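Local coordinates for arginase, mitochondrial (PDB 6VSS), which hydrolyses L-arginine to urea and L-ornithine with two manganese ions per subunit, and also converts agmatine to putrescine and urea, at residues V69-H74 with G157-I162; A185-Y190 with R222-D227; Y265-V270 with G307-E312. All blocks are in the same frame, centred on the assembly; numbering follows the deposited sequence.

Contact 1. Residues V69-H74 with G157-I162. With MN (manganese (II) ion), chain J.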
loop_
_atom_site.group_PDB
_atom_site.type_symbol
_atom_site.label_atom_id
_atom_site.label_comp_id
_atom_site.label_asym_id
_atom_site.label_seq_id
_atom_site.Cartn_x
_atom_site.Cartn_y
_atom_site.Cartn_z
ATOM N N VAL B 69 1.364 -7.320 -27.331
ATOM C CA VAL B 69 1.728 -8.761 -27.250
ATOM C C VAL B 69 1.758 -9.106 -25.766
ATOM O O VAL B 69 2.809 -9.007 -25.123
ATOM C CB VAL B 69 3.048 -9.025 -27.985
ATOM C CG1 VAL B 69 3.341 -10.508 -28.042
ATOM C CG2 VAL B 69 3.053 -8.394 -29.374
ATOM N N PRO B 70 0.549 -9.401 -25.207
ATOM C CA PRO B 70 0.359 -9.721 -23.791
ATOM C C PRO B 70 0.814 -11.154 -23.449
ATOM O O PRO B 70 0.016 -11.998 -23.276
ATOM C CB PRO B 70 -1.148 -9.554 -23.623
ATOM C CG PRO B 70 -1.694 -9.952 -24.996
ATOM C CD PRO B 70 -0.715 -9.354 -25.968
ATOM N N LEU B 71 2.130 -11.342 -23.406
ATOM C CA LEU B 71 2.845 -12.614 -23.194
ATOM C C LEU B 71 3.808 -12.439 -22.024
ATOM O O LEU B 71 4.664 -11.519 -22.059
ATOM C CB LEU B 71 3.565 -12.897 -24.501
ATOM C CG LEU B 71 4.333 -14.196 -24.566
ATOM C CD1 LEU B 71 4.547 -14.572 -26.019
ATOM C CD2 LEU B 71 5.659 -14.090 -23.806
ATOM N N GLY B 72 3.629 -13.266 -20.991
ATOM C CA GLY B 72 4.412 -13.265 -19.742
ATOM C C GLY B 72 5.072 -14.587 -19.528
ATOM O O GLY B 72 5.914 -14.664 -18.605
ATOM N N HIS B 73 4.774 -15.596 -20.363
ATOM C CA HIS B 73 5.130 -16.989 -19.982
ATOM C C HIS B 73 6.636 -17.257 -20.203
ATOM O O HIS B 73 7.089 -18.386 -19.934
ATOM C CB HIS B 73 4.203 -18.010 -20.631
ATOM C CG HIS B 73 4.419 -18.196 -22.097
ATOM N ND1 HIS B 73 3.885 -17.340 -23.014
ATOM C CD2 HIS B 73 5.056 -19.177 -22.782
ATOM C CE1 HIS B 73 4.229 -17.749 -24.221
ATOM N NE2 HIS B 73 4.938 -18.908 -24.110
ATOM N N HIS B 74 7.378 -16.289 -20.712
ATOM C CA HIS B 74 8.824 -16.449 -21.009
ATOM C C HIS B 74 9.628 -15.817 -19.877
ATOM O O HIS B 74 10.831 -15.896 -19.927
ATOM C CB HIS B 74 9.154 -15.894 -22.420
ATOM C CG HIS B 74 8.703 -16.806 -23.505
ATOM N ND1 HIS B 74 8.629 -18.186 -23.329
ATOM C CD2 HIS B 74 8.247 -16.567 -24.753
ATOM C CE1 HIS B 74 8.178 -18.756 -24.425
ATOM N NE2 HIS B 74 7.915 -17.783 -25.317
ATOM N N GLY B 157 4.742 -4.769 -24.798
ATOM C CA GLY B 157 4.882 -6.063 -24.100
ATOM C C GLY B 157 4.109 -5.976 -22.797
ATOM O O GLY B 157 3.627 -4.905 -22.406
ATOM N N GLY B 158 4.050 -7.109 -22.106
ATOM C CA GLY B 158 4.757 -8.294 -22.527
ATOM C C GLY B 158 6.165 -8.312 -21.982
ATOM O O GLY B 158 6.754 -7.247 -21.783
ATOM N N ASP B 159 6.707 -9.499 -21.772
ATOM C CA ASP B 159 8.124 -9.678 -21.353
ATOM C C ASP B 159 9.047 -9.539 -22.557
ATOM O O ASP B 159 8.582 -9.431 -23.733
ATOM C CB ASP B 159 8.249 -10.967 -20.576
ATOM C CG ASP B 159 8.290 -12.199 -21.453
ATOM O OD1 ASP B 159 8.795 -12.056 -22.558
ATOM O OD2 ASP B 159 7.847 -13.300 -20.950
ATOM N N HIS B 160 10.346 -9.475 -22.293
ATOM C CA HIS B 160 11.288 -8.981 -23.292
ATOM C C HIS B 160 11.454 -10.005 -24.415
ATOM O O HIS B 160 11.988 -9.592 -25.409
ATOM C CB HIS B 160 12.594 -8.501 -22.636
ATOM C CG HIS B 160 13.150 -7.332 -23.367
ATOM N ND1 HIS B 160 14.014 -6.417 -22.803
ATOM C CD2 HIS B 160 13.017 -6.972 -24.660
ATOM C CE1 HIS B 160 14.273 -5.477 -23.708
ATOM N NE2 HIS B 160 13.709 -5.811 -24.846
ATOM N N SER B 161 10.986 -11.244 -24.283
ATOM C CA SER B 161 11.157 -12.340 -25.289
ATOM C C SER B 161 10.601 -11.908 -26.649
ATOM O O SER B 161 11.082 -12.433 -27.739
ATOM C CB SER B 161 10.487 -13.615 -24.842
ATOM O OG SER B 161 9.102 -13.420 -24.634
ATOM N N ILE B 162 9.627 -11.018 -26.611
ATOM C CA ILE B 162 8.852 -10.626 -27.816
ATOM C C ILE B 162 9.759 -9.848 -28.787
ATOM O O ILE B 162 9.524 -9.890 -30.012
ATOM C CB ILE B 162 7.582 -9.849 -27.406
ATOM C CG1 ILE B 162 7.925 -8.490 -26.807
ATOM C CG2 ILE B 162 6.696 -10.656 -26.473
ATOM C CD1 ILE B 162 6.754 -7.635 -26.689
HETATM MN MN MN J . 15.094 -6.996 -20.989
HETATM O O HOH W 1 15.807 -7.836 -19.244
#
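D159 grips the loop L71-H74 along most of its length, starting from its CB, 3.9 Å from L71 O. That same carbonyl takes the backbone N of D159 in a straight bond (N to O 2.9 Å, 164° at the hydrogen). With chi1 at 79°, CG sits between the backbone N and the carbonyl carbon, and the carboxylate forks between the two segments. OD1 turns back to its own segment: S161 OG meets its syn lone pair, and S161 N approaches at 2.9 Å, completing an Asx turn; these two S161 bonds probably fix the rotation of the carboxylate. OD2 reaches across to H74 N at 3.0 Å, a weak bond bent to 130°, and is also hydrogen-bonded to S75 OG. S161 OG lies in plane at the edge of the H74 ring, 3.3 Å from CD2. The side chains of V69 and I162 slide past each other in opposite directions, CG1 3.7 Å from CG2. A cis peptide precedes G158, whose CA is wedged against V69 O and L71 O; a beta carbon there would strike V69 O. H160, turned away from this interface, binds manganese through ND1 (2.2 Å). The contact thus joins the loops after neighbouring parallel strands 63-69 and 151-157, with I121 of helix 121-125 packed on V69 and L71, helix 131-146 beside them, and V311 of strand 305-311 touching H160 and I162.

Contact 2. Residues A185-Y190 with R222-D227; sequences AHPDLY and RSITND. With MN (manganese (II) ion), chain I; MN (manganese (II) ion), chain J.
A185-P187, part of the D-A-H-x-D signature of the arginase family in the loop after strand 178-183, meet R222-I224, and A185-Y190 runs 18° from the direction of R222-T225. A backbone hydrogen bond joins R222 N to A185 O, 3.0 Å and nearly straight at 174°, although the donor is tilted from the carbonyl plane. The methyl of A185 lies over one face of the R222 guanidinium, CB 3.6 Å from NH1, and also over a face of the H186 ring. R222 starts between its backbone N and carbonyl carbon (chi1 49°), then runs extended, which brings the guanidinium back under A185; NE donates to E285 O, NH1 to S272 O and G220 O, and NH2 to D271 O. With a leucine in place of R222, these carbonyls would probably be left without their shared donor and the loop of D271, a manganese ligand, less firmly held. The side chains of P187 and I224 cross at about a right angle, CG 3.7 Å from CG1. H186 CD2 touches S223 CB at 3.7 Å. Y190 OH meets T225 CG2 at 3.3 Å. Y190, S223 and T225 also pack on N98 of a neighbouring subunit; Y190, S223 and N98 are all L-ornithine-binding residues. Both manganese ions are bound from this loop: H186 ND1 holds one, its NE2 side being turned to E285, and D188 OD2 holds the other at 2.2 Å, while the water bridging both ions donates to D188 OD1 at 2.6 Å.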
loop_
_atom_site.group_PDB
_atom_site.type_symbol
_atom_site.label_atom_id
_atom_site.label_comp_id
_atom_site.label_asym_id
_atom_site.label_seq_id
_atom_site.Cartn_x
_atom_site.Cartn_y
_atom_site.Cartn_z
ATOM N N ALA B 185 18.180 -2.944 -17.733
ATOM C CA ALA B 185 19.117 -3.336 -16.651
ATOM C C ALA B 185 19.959 -4.550 -17.078
ATOM O O ALA B 185 21.096 -4.720 -16.522
ATOM C CB ALA B 185 18.374 -3.605 -15.372
ATOM N N HIS B 186 19.474 -5.346 -18.036
ATOM C CA HIS B 186 19.936 -6.734 -18.292
ATOM C C HIS B 186 20.292 -6.840 -19.755
ATOM O O HIS B 186 19.573 -6.338 -20.595
ATOM C CB HIS B 186 18.849 -7.786 -18.003
ATOM C CG HIS B 186 18.175 -7.610 -16.688
ATOM N ND1 HIS B 186 16.922 -6.968 -16.544
ATOM C CD2 HIS B 186 18.599 -7.963 -15.447
ATOM C CE1 HIS B 186 16.667 -6.926 -15.225
ATOM N NE2 HIS B 186 17.658 -7.546 -14.533
ATOM N N PRO B 187 21.461 -7.389 -20.125
ATOM C CA PRO B 187 21.800 -7.444 -21.547
ATOM C C PRO B 187 20.812 -8.275 -22.384
ATOM O O PRO B 187 20.810 -8.126 -23.596
ATOM C CB PRO B 187 23.221 -8.034 -21.569
ATOM C CG PRO B 187 23.788 -7.753 -20.170
ATOM C CD PRO B 187 22.578 -7.785 -19.242
ATOM N N ASP B 188 20.111 -9.227 -21.777
ATOM C CA ASP B 188 19.252 -10.197 -22.495
ATOM C C ASP B 188 20.019 -10.882 -23.633
ATOM O O ASP B 188 19.395 -11.166 -24.648
ATOM C CB ASP B 188 18.007 -9.520 -23.041
ATOM C CG ASP B 188 17.027 -9.060 -21.973
ATOM O OD1 ASP B 188 17.247 -9.433 -20.792
ATOM O OD2 ASP B 188 16.035 -8.396 -22.357
ATOM N N LEU B 189 21.257 -11.324 -23.370
ATOM C CA LEU B 189 22.134 -11.963 -24.390
ATOM C C LEU B 189 22.532 -13.400 -24.018
ATOM O O LEU B 189 23.389 -13.932 -24.706
ATOM C CB LEU B 189 23.366 -11.077 -24.548
ATOM C CG LEU B 189 23.167 -9.926 -25.526
ATOM C CD1 LEU B 189 24.248 -8.862 -25.348
ATOM C CD2 LEU B 189 23.165 -10.443 -26.965
ATOM N N TYR B 190 21.923 -14.021 -23.003
ATOM C CA TYR B 190 22.193 -15.437 -22.644
ATOM C C TYR B 190 22.029 -16.364 -23.854
ATOM O O TYR B 190 21.012 -16.259 -24.567
ATOM C CB TYR B 190 21.185 -15.950 -21.632
ATOM C CG TYR B 190 21.458 -15.512 -20.229
ATOM C CD1 TYR B 190 22.249 -16.276 -19.383
ATOM C CD2 TYR B 190 20.900 -14.336 -19.749
ATOM C CE1 TYR B 190 22.448 -15.881 -18.070
ATOM C CE2 TYR B 190 21.085 -13.933 -18.439
ATOM C CZ TYR B 190 21.877 -14.702 -17.609
ATOM O OH TYR B 190 22.091 -14.259 -16.335
ATOM N N ARG B 222 23.403 -2.993 -15.649
ATOM C CA ARG B 222 23.966 -3.075 -14.295
ATOM C C ARG B 222 23.827 -4.489 -13.731
ATOM O O ARG B 222 24.060 -4.640 -12.581
ATOM C CB ARG B 222 23.310 -2.039 -13.382
ATOM C CG ARG B 222 21.806 -2.028 -13.435
ATOM C CD ARG B 222 21.306 -0.760 -12.883
ATOM N NE ARG B 222 19.862 -0.831 -12.648
ATOM C CZ ARG B 222 18.897 -0.514 -13.496
ATOM N NH1 ARG B 222 19.160 -0.150 -14.742
ATOM N NH2 ARG B 222 17.645 -0.565 -13.077
ATOM N N SER B 223 23.564 -5.492 -14.560
ATOM C CA SER B 223 23.254 -6.883 -14.139
ATOM C C SER B 223 23.701 -7.840 -15.252
ATOM O O SER B 223 22.937 -8.054 -16.196
ATOM C CB SER B 223 21.812 -7.085 -13.833
ATOM O OG SER B 223 21.654 -8.385 -13.324
ATOM N N ILE B 224 24.909 -8.366 -15.146
ATOM C CA ILE B 224 25.534 -9.076 -16.279
ATOM C C ILE B 224 26.495 -10.111 -15.694
ATOM O O ILE B 224 27.268 -9.797 -14.783
ATOM C CB ILE B 224 26.153 -8.044 -17.227
ATOM C CG1 ILE B 224 26.869 -8.709 -18.405
ATOM C CG2 ILE B 224 27.009 -7.070 -16.445
ATOM C CD1 ILE B 224 27.429 -7.735 -19.422
ATOM N N THR B 225 26.325 -11.341 -16.133
ATOM C CA THR B 225 27.155 -12.497 -15.729
ATOM C C THR B 225 28.394 -12.461 -16.607
ATOM O O THR B 225 28.333 -11.827 -17.659
ATOM C CB THR B 225 26.329 -13.771 -15.891
ATOM O OG1 THR B 225 25.961 -13.745 -17.270
ATOM C CG2 THR B 225 25.114 -13.794 -14.985
ATOM N N ASN B 226 29.455 -13.140 -16.195
ATOM C CA ASN B 226 30.729 -13.141 -16.944
ATOM C C ASN B 226 30.530 -13.938 -18.239
ATOM O O ASN B 226 31.193 -13.614 -19.197
ATOM C CB ASN B 226 31.904 -13.552 -16.052
ATOM C CG ASN B 226 32.062 -12.631 -14.850
ATOM O OD1 ASN B 226 32.011 -11.418 -14.988
ATOM N ND2 ASN B 226 32.201 -13.185 -13.656
ATOM N N ASP B 227 29.605 -14.874 -18.329
ATOM C CA ASP B 227 29.403 -15.619 -19.605
ATOM C C ASP B 227 28.739 -14.729 -20.652
ATOM O O ASP B 227 28.953 -14.948 -21.845
ATOM C CB ASP B 227 28.539 -16.852 -19.409
ATOM C CG ASP B 227 29.359 -17.982 -18.833
ATOM O OD1 ASP B 227 30.600 -17.924 -18.966
ATOM O OD2 ASP B 227 28.762 -18.886 -18.237
HETATM MN MN MN I . 15.305 -6.143 -17.992
HETATM MN MN MN J . 15.094 -6.996 -20.989
HETATM O O HOH W 1 15.807 -7.836 -19.244
#

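Contact 3. Residues Y265-V270 with G307-E312; sequences YVSIDV and GGDVVE. With MN (manganese (II) ion), chain J; MN (manganese (II) ion), chain I.
The beta-alpha-beta unit of strand 264-269, helix 291-300 and strand 305-311 brings Y265-D269 alongside G307-V311 in parallel pairing, with the dinuclear manganese site at the C-terminal end of strand 264-269. The axes are 4.5 Å apart and 2° from parallel, joined by backbone hydrogen bonds from V266 N to G307 O through to V270 N to V311 O (179° at the hydrogen). On the face shared by Y265, S267 and D309, S267 OG donates to D309 OD1 at 2.9 Å, while Y265 OH approaches D309 OD2 in the plane of the ring, at a separation short enough to be doubtful. S163 OG also bonds OD2. S267 OG reaches H160 NE2, so S267 is a second-shell residue to that metal ligand, and D309 backs it. With CG anti to its backbone N (chi1 -176°), the Y265 ring lies across the glycines, G308 CA 3.9 Å from the ring centroid in a CH-pi contact. D269 OD2 bridges both manganese ions (2.1 and 2.2 Å), and its OD1 rests 3.3 Å from E312 CB. Strand 178-183 flanks Y265-D269; helix 163-174 covers the face of Y265 and S267, and helix 323-339 that of V266, I268 and V310.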
loop_
_atom_site.group_PDB
_atom_site.type_symbol
_atom_site.label_atom_id
_atom_site.label_comp_id
_atom_site.label_asym_id
_atom_site.label_seq_id
_atom_site.Cartn_x
_atom_site.Cartn_y
_atom_site.Cartn_z
ATOM N N TYR B 265 15.749 0.330 -34.767
ATOM C CA TYR B 265 14.709 -0.226 -33.852
ATOM C C TYR B 265 15.042 0.157 -32.404
ATOM O O TYR B 265 16.247 0.007 -32.021
ATOM C CB TYR B 265 14.647 -1.736 -34.019
ATOM C CG TYR B 265 13.558 -2.363 -33.203
ATOM C CD1 TYR B 265 13.767 -2.782 -31.889
ATOM C CD2 TYR B 265 12.302 -2.518 -33.752
ATOM C CE1 TYR B 265 12.742 -3.378 -31.162
ATOM C CE2 TYR B 265 11.297 -3.155 -33.056
ATOM C CZ TYR B 265 11.501 -3.541 -31.747
ATOM O OH TYR B 265 10.457 -4.112 -31.098
ATOM N N VAL B 266 14.053 0.640 -31.649
ATOM C CA VAL B 266 14.265 1.130 -30.253
ATOM C C VAL B 266 13.497 0.252 -29.270
ATOM O O VAL B 266 12.290 0.273 -29.280
ATOM C CB VAL B 266 13.892 2.604 -30.065
ATOM C CG1 VAL B 266 14.175 3.029 -28.626
ATOM C CG2 VAL B 266 14.656 3.513 -31.032
ATOM N N SER B 267 14.200 -0.519 -28.455
ATOM C CA SER B 267 13.601 -1.457 -27.481
ATOM C C SER B 267 13.781 -0.864 -26.079
ATOM O O SER B 267 14.944 -0.681 -25.634
ATOM C CB SER B 267 14.245 -2.783 -27.617
ATOM O OG SER B 267 13.758 -3.674 -26.615
ATOM N N ILE B 268 12.711 -0.514 -25.411
ATOM C CA ILE B 268 12.797 0.044 -24.026
ATOM C C ILE B 268 12.298 -1.003 -23.016
ATOM O O ILE B 268 11.042 -1.265 -22.953
ATOM C CB ILE B 268 12.044 1.373 -23.927
ATOM C CG1 ILE B 268 12.324 2.243 -25.169
ATOM C CG2 ILE B 268 12.398 2.033 -22.591
ATOM C CD1 ILE B 268 11.807 3.650 -25.133
ATOM N N ASP B 269 13.222 -1.578 -22.228
ATOM C CA ASP B 269 12.829 -2.374 -21.038
ATOM C C ASP B 269 12.638 -1.404 -19.851
ATOM O O ASP B 269 13.536 -0.643 -19.552
ATOM C CB ASP B 269 13.809 -3.523 -20.847
ATOM C CG ASP B 269 13.497 -4.438 -19.669
ATOM O OD1 ASP B 269 12.798 -3.944 -18.745
ATOM O OD2 ASP B 269 14.079 -5.542 -19.616
ATOM N N VAL B 270 11.417 -1.331 -19.306
ATOM C CA VAL B 270 11.041 -0.412 -18.186
ATOM C C VAL B 270 12.013 -0.629 -17.012
ATOM O O VAL B 270 12.254 0.348 -16.294
ATOM C CB VAL B 270 9.579 -0.616 -17.746
ATOM C CG1 VAL B 270 9.206 0.305 -16.568
ATOM C CG2 VAL B 270 8.627 -0.381 -18.907
ATOM N N GLY B 307 10.903 0.757 -36.067
ATOM C CA GLY B 307 10.040 0.102 -35.083
ATOM C C GLY B 307 10.541 0.320 -33.680
ATOM O O GLY B 307 11.646 0.822 -33.508
ATOM N N GLY B 308 9.793 -0.187 -32.700
ATOM C CA GLY B 308 10.190 -0.032 -31.304
ATOM C C GLY B 308 9.299 -0.848 -30.401
ATOM O O GLY B 308 8.307 -1.394 -30.850
ATOM N N ASP B 309 9.682 -0.959 -29.149
ATOM C CA ASP B 309 8.868 -1.701 -28.169
ATOM C C ASP B 309 9.084 -1.089 -26.784
ATOM O O ASP B 309 10.077 -0.357 -26.532
ATOM C CB ASP B 309 9.084 -3.204 -28.310
ATOM C CG ASP B 309 10.472 -3.643 -27.957
ATOM O OD1 ASP B 309 10.915 -3.278 -26.833
ATOM O OD2 ASP B 309 11.077 -4.400 -28.774
ATOM N N VAL B 310 8.083 -1.250 -25.961
ATOM C CA VAL B 310 8.136 -0.936 -24.520
ATOM C C VAL B 310 7.665 -2.175 -23.768
ATOM O O VAL B 310 6.522 -2.532 -23.971
ATOM C CB VAL B 310 7.322 0.310 -24.183
ATOM C CG1 VAL B 310 7.436 0.616 -22.691
ATOM C CG2 VAL B 310 7.803 1.486 -25.017
ATOM N N VAL B 311 8.578 -2.826 -23.018
ATOM C CA VAL B 311 8.411 -4.168 -22.415
ATOM C C VAL B 311 8.650 -4.139 -20.914
ATOM O O VAL B 311 9.248 -3.169 -20.461
ATOM C CB VAL B 311 9.329 -5.175 -23.102
ATOM C CG1 VAL B 311 8.975 -5.216 -24.588
ATOM C CG2 VAL B 311 10.799 -4.885 -22.911
ATOM N N GLU B 312 8.107 -5.172 -20.254
ATOM C CA GLU B 312 8.416 -5.586 -18.889
ATOM C C GLU B 312 7.725 -4.611 -17.903
ATOM O O GLU B 312 7.926 -4.796 -16.691
ATOM C CB GLU B 312 9.940 -5.626 -18.667
ATOM C CG GLU B 312 10.677 -6.777 -19.351
ATOM C CD GLU B 312 10.564 -8.179 -18.785
ATOM O OE1 GLU B 312 10.776 -9.154 -19.578
ATOM O OE2 GLU B 312 10.207 -8.320 -17.605
HETATM MN MN MN J . 15.094 -6.996 -20.989
HETATM MN MN MN I . 15.305 -6.143 -17.992
HETATM O O HOH W 1 15.807 -7.836 -19.244
#

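Overall arrangement
Contact 3, whose centre lies about 3 Å from the centre of the chain, supplies the bridging D269. Contacts 1 and 2 both precede it in the sequence, and in the sheet the strands leading into them flank those of contact 3. The centre of contact 3 is about 11 Å from that of contact 1 and about 17 Å from that of contact 2. H160 links contacts 1 and 3: its N lies 2.8 Å from E312 OE1 and its NE2 2.8 Å from S267 OG. Contacts 1 and 2, centres about 18 Å apart, converge where H160 ND1 and D188 OD2 bind the same manganese. D184 and D271 complete the two-metal site, and one water bridges both ions.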